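Local coordinates for protein biliverdin reductase (Synechocystis sp., PDB 5B3T) that probably reduces biliverdin to bilirubin with NAD(P)H, as a member of the Gfo/Idh/MocA family of Rossmann-fold oxidoreductases, at residues L109-G114 with A314-D319; Q85-I90 with E104-L109; E134-V139 with V263-R268. All coordinates share one frame; numbering follows the deposited sequence.

Contact 1 (L109-G114 with A314-D319); sequences LTYAMG and ALEVAD
The first turn of helix 111-124, in the Rossmann-fold part of the chain, meets helix 309-325 through Tyr-111, Leu-315 and Asp-319. The backbone N of Tyr-111 donates to Asp-319 OD2 over 2.8 Å, at an N-H...O angle of 152°, and the carboxylate oxygen receives it on its syn lone pair. The side chain of Asp-319 swings to the side of its own backbone N (chi1 -69°), which brings OD2 also to 3.2 Å from Tyr-111 CB. A negative carboxylate at the N-terminus of a helix is likely to interact favourably with the helix dipole. Capping proper falls to Thr-110, the N-cap residue, whose OG1 accepts from Met-113 N at 3.1 Å. Here the Rossmann domain meets the last helix of the chain, 309-325, reached only after the C-terminal sheet. One turn before Asp-319 on that helix, Leu-315 fits against the start of helix 111-124: CG lies 3.6 Å from Tyr-111 N, and CD2 approaches Thr-110 O and Gly-114 CA. Gly-114 has no side chain, which leaves room for that methyl. Tyr-111 and Glu-316 run side by side, ring and carboxylate planes 89° apart, with CD1 of the ring 3.9 Å from Glu-316 CB.

Contact 2 (Q85-I90 with E104-L109); sequences QLHGAI and EYPLAL
Gly-88, in the first turn of helix 87-96, packs directly on the irregular backbone that follows strand 100-104: its CA is 4.2 Å from Ala-108 CA and 3.7 Å from Leu-107 O. The absence of a side chain at Gly-88 lets the backbones come this close. The loop itself is bent by a cis peptide before Pro-106. His-87 reaches toward this loop, with CG on the side of its own backbone N (chi1 -85°), which carries the imidazole over to the proline. ND1 donates to Pro-106 O at 2.9 Å with an N-H...O angle of 158°; the acceptor lies almost in the ring plane, and the hydrogen approaches in the carbonyl plane, on a lone pair. Glu-104 O also stands at the ring edge, 3.0 Å from CE1. In this Rossmann domain the loop leaves the carboxyl end of strand 100-104, an inner strand of the parallel sheet, where such folds bind their dinucleotide, and His-87 and Tyr-105 both contact NADP(+) in another structure of this protein. NE2 of His-87 is bonded to Thr-82 N, so both ring nitrogens are engaged and the imidazole is fixed in rotation. A leucine at His-87 would probably leave Pro-106 O and Thr-82 N without these partners and the loop round the cis-proline less firmly held. The proline ring crosses the histidine at about a right angle, with CD 3.6 Å from ND1. Farther along, Leu-109 extends CD1 to 4.2 Å from Gln-85 O.

Contact 3 (E134-V139 with V263-R268); sequences ELLGGV and VGETGR
Val-139 and Leu-136 meet the hairpin turn between strands 258-263 and 266-271, a type II' beta turn from Val-263 to Thr-266 in the large mixed sheet of the C-terminal domain. The turn is closed from both sides by backbone bonds, Val-263 N to Thr-266 O and Thr-266 N to Val-263 O, and Gly-264 occupies its positive-phi position (62°). The other segment is the beginning of helix 137-146, with Leu-136 at the N-cap.

Across the contact the interaction is van der Waals packing over a small area, 127 Å² in all. Val-139 leads it: its CG2 branch, anti to the carbonyl carbon, sits 3.8 Å from Glu-265 CA, while the side chain also touches Phe-262 of strand 258-263. Leu-136 crosses the side chain of Glu-265 at about a right angle and brings CD2 to 4.1 Å from OE2; the chain of Glu-265 is bent at chi2 (77°), which sets OE2 near that methyl.

The charge of that carboxylate is met elsewhere, since Glu-265 OE2 forms a salt bridge with Arg-249 of strand 248-255. Leu-136 also packs on Arg-249, so the leucine touches both members of the ion pair. At the turn backbone, Val-139 CG2 rests 3.6 Å from Gly-264 O.

How the contacts relate
Contacts 1 and 2 adjoin each other, their centres 10 Å apart, and share Leu-109: the loop of contact 2 runs straight into the helix start of contact 1. Tyr-105 bridges the two, its OH lying 3.2 Å from Leu-315 N. Contact 3 stands on the other side of the chain's centre, about 25 Å from contact 1 and 24 Å from contact 2 between centres. It is joined to contact 2 by a probable hydrogen bond of 2.8 Å from Glu-134 N to Glu-104 OE2. Contact 2 holds His-87 and Tyr-105 of the NADP(+) site, empty in this apo chain, whereas in contact 3 the side chain of Glu-265 is about 9 Å from that of Tyr-23 of the same site.

Contact 1 (L109-G114 with A314-D319)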
loop_
_atom_site.group_PDB
_atom_site.type_symbol
_atom_site.label_atom_id
_atom_site.label_comp_id
_atom_site.label_asym_id
_atom_site.label_seq_id
_atom_site.Cartn_x
_atom_site.Cartn_y
_atom_site.Cartn_z
ATOM N N LEU A 109 -7.272 -3.738 9.322
ATOM C CA LEU A 109 -6.656 -4.983 9.769
ATOM C C LEU A 109 -7.449 -6.211 9.336
ATOM O O LEU A 109 -6.869 -7.293 9.187
ATOM C CB LEU A 109 -6.505 -4.973 11.292
ATOM C CG LEU A 109 -5.495 -3.984 11.877
ATOM C CD1 LEU A 109 -5.700 -3.833 13.379
ATOM C CD2 LEU A 109 -4.079 -4.443 11.571
ATOM N N THR A 110 -8.762 -6.079 9.154
ATOM C CA THR A 110 -9.607 -7.200 8.765
ATOM C C THR A 110 -10.598 -6.743 7.706
ATOM O O THR A 110 -10.918 -5.557 7.605
ATOM C CB THR A 110 -10.383 -7.791 9.956
ATOM O OG1 THR A 110 -11.384 -6.860 10.385
ATOM C CG2 THR A 110 -9.455 -8.101 11.122
ATOM N N TYR A 111 -11.083 -7.709 6.921
ATOM C CA TYR A 111 -12.117 -7.428 5.929
ATOM C C TYR A 111 -13.342 -6.792 6.574
ATOM O O TYR A 111 -13.941 -5.866 6.012
ATOM C CB TYR A 111 -12.497 -8.722 5.203
ATOM C CG TYR A 111 -13.453 -8.553 4.044
ATOM C CD1 TYR A 111 -12.988 -8.220 2.779
ATOM C CD2 TYR A 111 -14.818 -8.751 4.209
ATOM C CE1 TYR A 111 -13.858 -8.074 1.712
ATOM C CE2 TYR A 111 -15.696 -8.610 3.147
ATOM C CZ TYR A 111 -15.211 -8.269 1.904
ATOM O OH TYR A 111 -16.083 -8.127 0.849
ATOM N N ALA A 112 -13.722 -7.269 7.762
ATOM C CA ALA A 112 -14.890 -6.726 8.449
ATOM C C ALA A 112 -14.713 -5.247 8.770
ATOM O O ALA A 112 -15.644 -4.453 8.598
ATOM C CB ALA A 112 -15.162 -7.521 9.726
ATOM N N MET A 113 -13.526 -4.858 9.242
ATOM C CA MET A 113 -13.274 -3.445 9.502
ATOM C C MET A 113 -13.286 -2.639 8.209
ATOM O O MET A 113 -13.836 -1.532 8.166
ATOM C CB MET A 113 -11.946 -3.272 10.236
ATOM C CG MET A 113 -11.625 -1.832 10.597
ATOM S SD MET A 113 -12.852 -1.099 11.698
ATOM C CE MET A 113 -11.945 0.315 12.323
ATOM N N GLY A 114 -12.696 -3.183 7.142
ATOM C CA GLY A 114 -12.732 -2.494 5.862
ATOM C C GLY A 114 -14.145 -2.277 5.359
ATOM O O GLY A 114 -14.459 -1.226 4.794
ATOM N N ALA A 314 -7.864 -7.247 -1.791
ATOM C CA ALA A 314 -6.522 -7.429 -1.247
ATOM C C ALA A 314 -6.582 -7.712 0.248
ATOM O O ALA A 314 -5.814 -8.530 0.768
ATOM C CB ALA A 314 -5.670 -6.192 -1.531
ATOM N N LEU A 315 -7.505 -7.050 0.949
ATOM C CA LEU A 315 -7.712 -7.320 2.365
ATOM C C LEU A 315 -8.246 -8.731 2.583
ATOM O O LEU A 315 -7.827 -9.423 3.517
ATOM C CB LEU A 315 -8.661 -6.269 2.944
ATOM C CG LEU A 315 -8.991 -6.205 4.435
ATOM C CD1 LEU A 315 -7.759 -6.432 5.303
ATOM C CD2 LEU A 315 -9.629 -4.853 4.741
ATOM N N GLU A 316 -9.163 -9.180 1.721
ATOM C CA GLU A 316 -9.664 -10.549 1.822
ATOM C C GLU A 316 -8.542 -11.559 1.623
ATOM O O GLU A 316 -8.450 -12.548 2.361
ATOM C CB GLU A 316 -10.782 -10.784 0.802
ATOM C CG GLU A 316 -11.262 -12.231 0.741
ATOM C CD GLU A 316 -12.361 -12.451 -0.288
ATOM O OE1 GLU A 316 -13.098 -11.491 -0.595
ATOM O OE2 GLU A 316 -12.487 -13.588 -0.791
ATOM N N VAL A 317 -7.676 -11.325 0.635
ATOM C CA VAL A 317 -6.563 -12.237 0.385
ATOM C C VAL A 317 -5.626 -12.280 1.587
ATOM O O VAL A 317 -5.105 -13.342 1.947
ATOM C CB VAL A 317 -5.821 -11.830 -0.901
ATOM C CG1 VAL A 317 -4.556 -12.656 -1.071
ATOM C CG2 VAL A 317 -6.730 -11.994 -2.106
ATOM N N ALA A 318 -5.402 -11.130 2.228
ATOM C CA ALA A 318 -4.533 -11.093 3.401
ATOM C C ALA A 318 -5.144 -11.858 4.569
ATOM O O ALA A 318 -4.441 -12.595 5.270
ATOM C CB ALA A 318 -4.242 -9.645 3.796
ATOM N N ASP A 319 -6.450 -11.692 4.799
ATOM C CA ASP A 319 -7.128 -12.485 5.823
ATOM C C ASP A 319 -6.991 -13.974 5.542
ATOM O O ASP A 319 -6.725 -14.767 6.452
ATOM C CB ASP A 319 -8.607 -12.101 5.905
ATOM C CG ASP A 319 -8.822 -10.713 6.462
ATOM O OD1 ASP A 319 -7.875 -10.153 7.049
ATOM O OD2 ASP A 319 -9.950 -10.190 6.337
#

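Contact 2 (Q85-I90 with E104-L109)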
loop_
_atom_site.group_PDB
_atom_site.type_symbol
_atom_site.label_atom_id
_atom_site.label_comp_id
_atom_site.label_asym_id
_atom_site.label_seq_id
_atom_site.Cartn_x
_atom_site.Cartn_y
_atom_site.Cartn_z
ATOM N N GLN A 85 -0.639 -0.585 11.722
ATOM C CA GLN A 85 -1.729 -0.948 12.624
ATOM C C GLN A 85 -2.750 0.176 12.775
ATOM O O GLN A 85 -3.927 -0.090 13.040
ATOM C CB GLN A 85 -1.159 -1.336 13.990
ATOM C CG GLN A 85 -2.190 -1.877 14.975
ATOM C CD GLN A 85 -1.582 -2.249 16.315
ATOM O OE1 GLN A 85 -0.637 -1.609 16.781
ATOM N NE2 GLN A 85 -2.123 -3.287 16.944
ATOM N N LEU A 86 -2.328 1.427 12.592
ATOM C CA LEU A 86 -3.169 2.578 12.902
ATOM C C LEU A 86 -4.193 2.911 11.823
ATOM O O LEU A 86 -5.132 3.664 12.106
ATOM C CB LEU A 86 -2.295 3.811 13.147
ATOM C CG LEU A 86 -1.385 3.805 14.373
ATOM C CD1 LEU A 86 -0.578 5.092 14.438
ATOM C CD2 LEU A 86 -2.218 3.629 15.632
ATOM N N HIS A 87 -4.051 2.371 10.611
ATOM C CA HIS A 87 -4.787 2.912 9.468
ATOM C C HIS A 87 -6.296 2.775 9.645
ATOM O O HIS A 87 -7.045 3.725 9.392
ATOM C CB HIS A 87 -4.323 2.234 8.181
ATOM C CG HIS A 87 -3.106 2.863 7.581
ATOM N ND1 HIS A 87 -2.833 2.820 6.232
ATOM C CD2 HIS A 87 -2.094 3.561 8.150
ATOM C CE1 HIS A 87 -1.702 3.461 5.994
ATOM N NE2 HIS A 87 -1.235 3.920 7.141
ATOM N N GLY A 88 -6.759 1.604 10.081
ATOM C CA GLY A 88 -8.191 1.409 10.251
ATOM C C GLY A 88 -8.785 2.289 11.333
ATOM O O GLY A 88 -9.860 2.870 11.153
ATOM N N ALA A 89 -8.097 2.402 12.473
ATOM C CA ALA A 89 -8.614 3.205 13.577
ATOM C C ALA A 89 -8.628 4.688 13.229
ATOM O O ALA A 89 -9.570 5.408 13.585
ATOM C CB ALA A 89 -7.786 2.959 14.840
ATOM N N ILE A 90 -7.593 5.167 12.536
ATOM C CA ILE A 90 -7.555 6.573 12.149
ATOM C C ILE A 90 -8.628 6.868 11.108
ATOM O O ILE A 90 -9.281 7.918 11.150
ATOM C CB ILE A 90 -6.151 6.954 11.644
ATOM C CG1 ILE A 90 -5.111 6.756 12.748
ATOM C CG2 ILE A 90 -6.122 8.401 11.181
ATOM C CD1 ILE A 90 -3.699 7.102 12.320
ATOM N N GLU A 104 -3.017 5.493 1.895
ATOM C CA GLU A 104 -2.118 4.534 1.279
ATOM C C GLU A 104 -2.390 3.181 1.922
ATOM O O GLU A 104 -2.414 3.074 3.151
ATOM C CB GLU A 104 -0.659 4.946 1.479
ATOM C CG GLU A 104 0.352 4.057 0.764
ATOM C CD GLU A 104 0.345 4.253 -0.742
ATOM O OE1 GLU A 104 -0.269 5.233 -1.216
ATOM O OE2 GLU A 104 0.963 3.434 -1.454
ATOM N N TYR A 105 -2.639 2.167 1.097
ATOM C CA TYR A 105 -2.923 0.821 1.588
ATOM C C TYR A 105 -1.875 0.429 2.633
ATOM O O TYR A 105 -0.694 0.707 2.445
ATOM C CB TYR A 105 -2.939 -0.175 0.427
ATOM C CG TYR A 105 -3.490 -1.528 0.794
ATOM C CD1 TYR A 105 -4.856 -1.774 0.760
ATOM C CD2 TYR A 105 -2.646 -2.559 1.188
ATOM C CE1 TYR A 105 -5.366 -3.009 1.102
ATOM C CE2 TYR A 105 -3.148 -3.797 1.536
ATOM C CZ TYR A 105 -4.507 -4.018 1.489
ATOM O OH TYR A 105 -5.010 -5.251 1.832
ATOM N N PRO A 106 -2.290 -0.222 3.735
ATOM C CA PRO A 106 -3.539 -0.923 4.065
ATOM C C PRO A 106 -4.761 -0.064 4.369
ATOM O O PRO A 106 -4.652 1.084 4.804
ATOM C CB PRO A 106 -3.156 -1.713 5.314
ATOM C CG PRO A 106 -2.181 -0.825 5.996
ATOM C CD PRO A 106 -1.381 -0.177 4.895
ATOM N N LEU A 107 -5.934 -0.663 4.149
ATOM C CA LEU A 107 -7.197 -0.031 4.507
ATOM C C LEU A 107 -7.567 -0.312 5.960
ATOM O O LEU A 107 -8.020 0.592 6.672
ATOM C CB LEU A 107 -8.303 -0.516 3.565
ATOM C CG LEU A 107 -9.771 -0.328 3.959
ATOM C CD1 LEU A 107 -10.115 1.146 4.107
ATOM C CD2 LEU A 107 -10.672 -0.989 2.920
ATOM N N ALA A 108 -7.378 -1.548 6.416
ATOM C CA ALA A 108 -7.753 -1.943 7.770
ATOM C C ALA A 108 -7.076 -3.273 8.087
ATOM O O ALA A 108 -6.402 -3.869 7.240
ATOM C CB ALA A 108 -9.273 -2.043 7.922
ATOM N N LEU A 109 -7.272 -3.738 9.322
ATOM C CA LEU A 109 -6.656 -4.983 9.769
ATOM C C LEU A 109 -7.449 -6.211 9.336
ATOM O O LEU A 109 -6.869 -7.293 9.187
ATOM C CB LEU A 109 -6.505 -4.973 11.292
ATOM C CG LEU A 109 -5.495 -3.984 11.877
ATOM C CD1 LEU A 109 -5.700 -3.833 13.379
ATOM C CD2 LEU A 109 -4.079 -4.443 11.571
#

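Contact 3 (E134-V139 with V263-R268)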
loop_
_atom_site.group_PDB
_atom_site.type_symbol
_atom_site.label_atom_id
_atom_site.label_comp_id
_atom_site.label_asym_id
_atom_site.label_seq_id
_atom_site.Cartn_x
_atom_site.Cartn_y
_atom_site.Cartn_z
ATOM N N GLU A 134 3.008 3.469 -3.327
ATOM C CA GLU A 134 4.368 3.602 -2.813
ATOM C C GLU A 134 5.189 2.343 -3.071
ATOM O O GLU A 134 6.371 2.425 -3.425
ATOM C CB GLU A 134 4.331 3.930 -1.320
ATOM C CG GLU A 134 5.683 4.283 -0.719
ATOM C CD GLU A 134 6.474 3.064 -0.289
ATOM O OE1 GLU A 134 5.847 2.034 0.033
ATOM O OE2 GLU A 134 7.722 3.136 -0.284
ATOM N N LEU A 135 4.582 1.171 -2.901
ATOM C CA LEU A 135 5.269 -0.098 -3.135
ATOM C C LEU A 135 5.115 -0.478 -4.604
ATOM O O LEU A 135 4.060 -0.956 -5.029
ATOM C CB LEU A 135 4.719 -1.187 -2.221
ATOM C CG LEU A 135 5.339 -2.577 -2.399
ATOM C CD1 LEU A 135 6.815 -2.563 -2.023
ATOM C CD2 LEU A 135 4.577 -3.626 -1.593
ATOM N N LEU A 136 6.174 -0.250 -5.384
ATOM C CA LEU A 136 6.276 -0.744 -6.759
ATOM C C LEU A 136 5.131 -0.250 -7.640
ATOM O O LEU A 136 4.697 -0.951 -8.558
ATOM C CB LEU A 136 6.343 -2.273 -6.781
ATOM C CG LEU A 136 7.586 -2.893 -6.140
ATOM C CD1 LEU A 136 7.433 -4.398 -6.039
ATOM C CD2 LEU A 136 8.829 -2.539 -6.941
ATOM N N GLY A 137 4.637 0.962 -7.374
ATOM C CA GLY A 137 3.501 1.470 -8.131
ATOM C C GLY A 137 3.788 1.600 -9.613
ATOM O O GLY A 137 2.947 1.264 -10.450
ATOM N N GLY A 138 4.976 2.098 -9.961
ATOM C CA GLY A 138 5.349 2.166 -11.364
ATOM C C GLY A 138 5.447 0.795 -12.004
ATOM O O GLY A 138 4.988 0.592 -13.130
ATOM N N VAL A 139 6.033 -0.168 -11.287
ATOM C CA VAL A 139 6.153 -1.524 -11.816
ATOM C C VAL A 139 4.776 -2.140 -12.039
ATOM O O VAL A 139 4.557 -2.857 -13.022
ATOM C CB VAL A 139 7.019 -2.389 -10.878
ATOM C CG1 VAL A 139 6.888 -3.864 -11.232
ATOM C CG2 VAL A 139 8.475 -1.956 -10.959
ATOM N N VAL A 263 13.264 -6.684 -11.996
ATOM C CA VAL A 263 14.268 -6.693 -10.941
ATOM C C VAL A 263 14.327 -5.277 -10.393
ATOM O O VAL A 263 14.832 -4.365 -11.059
ATOM C CB VAL A 263 15.640 -7.152 -11.451
ATOM C CG1 VAL A 263 16.660 -7.137 -10.319
ATOM C CG2 VAL A 263 15.542 -8.536 -12.082
ATOM N N GLY A 264 13.809 -5.085 -9.185
ATOM C CA GLY A 264 13.607 -3.731 -8.703
ATOM C C GLY A 264 12.625 -3.027 -9.615
ATOM O O GLY A 264 11.583 -3.579 -9.987
ATOM N N GLU A 265 12.960 -1.799 -10.005
ATOM C CA GLU A 265 12.165 -1.044 -10.964
ATOM C C GLU A 265 12.632 -1.245 -12.403
ATOM O O GLU A 265 12.339 -0.408 -13.264
ATOM C CB GLU A 265 12.181 0.445 -10.609
ATOM C CG GLU A 265 11.444 0.794 -9.321
ATOM C CD GLU A 265 12.238 0.454 -8.072
ATOM O OE1 GLU A 265 13.444 0.149 -8.197
ATOM O OE2 GLU A 265 11.659 0.493 -6.967
ATOM N N THR A 266 13.345 -2.333 -12.682
ATOM C CA THR A 266 13.872 -2.625 -14.009
ATOM C C THR A 266 13.077 -3.767 -14.622
ATOM O O THR A 266 12.923 -4.819 -13.996
ATOM C CB THR A 266 15.356 -2.999 -13.933
ATOM O OG1 THR A 266 16.116 -1.872 -13.479
ATOM C CG2 THR A 266 15.868 -3.437 -15.293
ATOM N N GLY A 267 12.585 -3.570 -15.846
ATOM C CA GLY A 267 11.727 -4.570 -16.452
ATOM C C GLY A 267 12.091 -4.980 -17.864
ATOM O O GLY A 267 12.542 -4.156 -18.666
ATOM N N ARG A 268 11.868 -6.250 -18.192
ATOM C CA ARG A 268 12.173 -6.751 -19.532
ATOM C C ARG A 268 11.203 -7.826 -20.037
ATOM O O ARG A 268 10.959 -8.825 -19.362
ATOM C CB ARG A 268 13.609 -7.279 -19.587
ATOM C CG ARG A 268 14.602 -6.462 -18.776
ATOM C CD ARG A 268 15.940 -7.174 -18.663
ATOM N NE ARG A 268 15.805 -8.502 -18.071
ATOM C CZ ARG A 268 16.145 -9.631 -18.683
ATOM N NH1 ARG A 268 16.644 -9.598 -19.912
ATOM N NH2 ARG A 268 15.987 -10.795 -18.068
#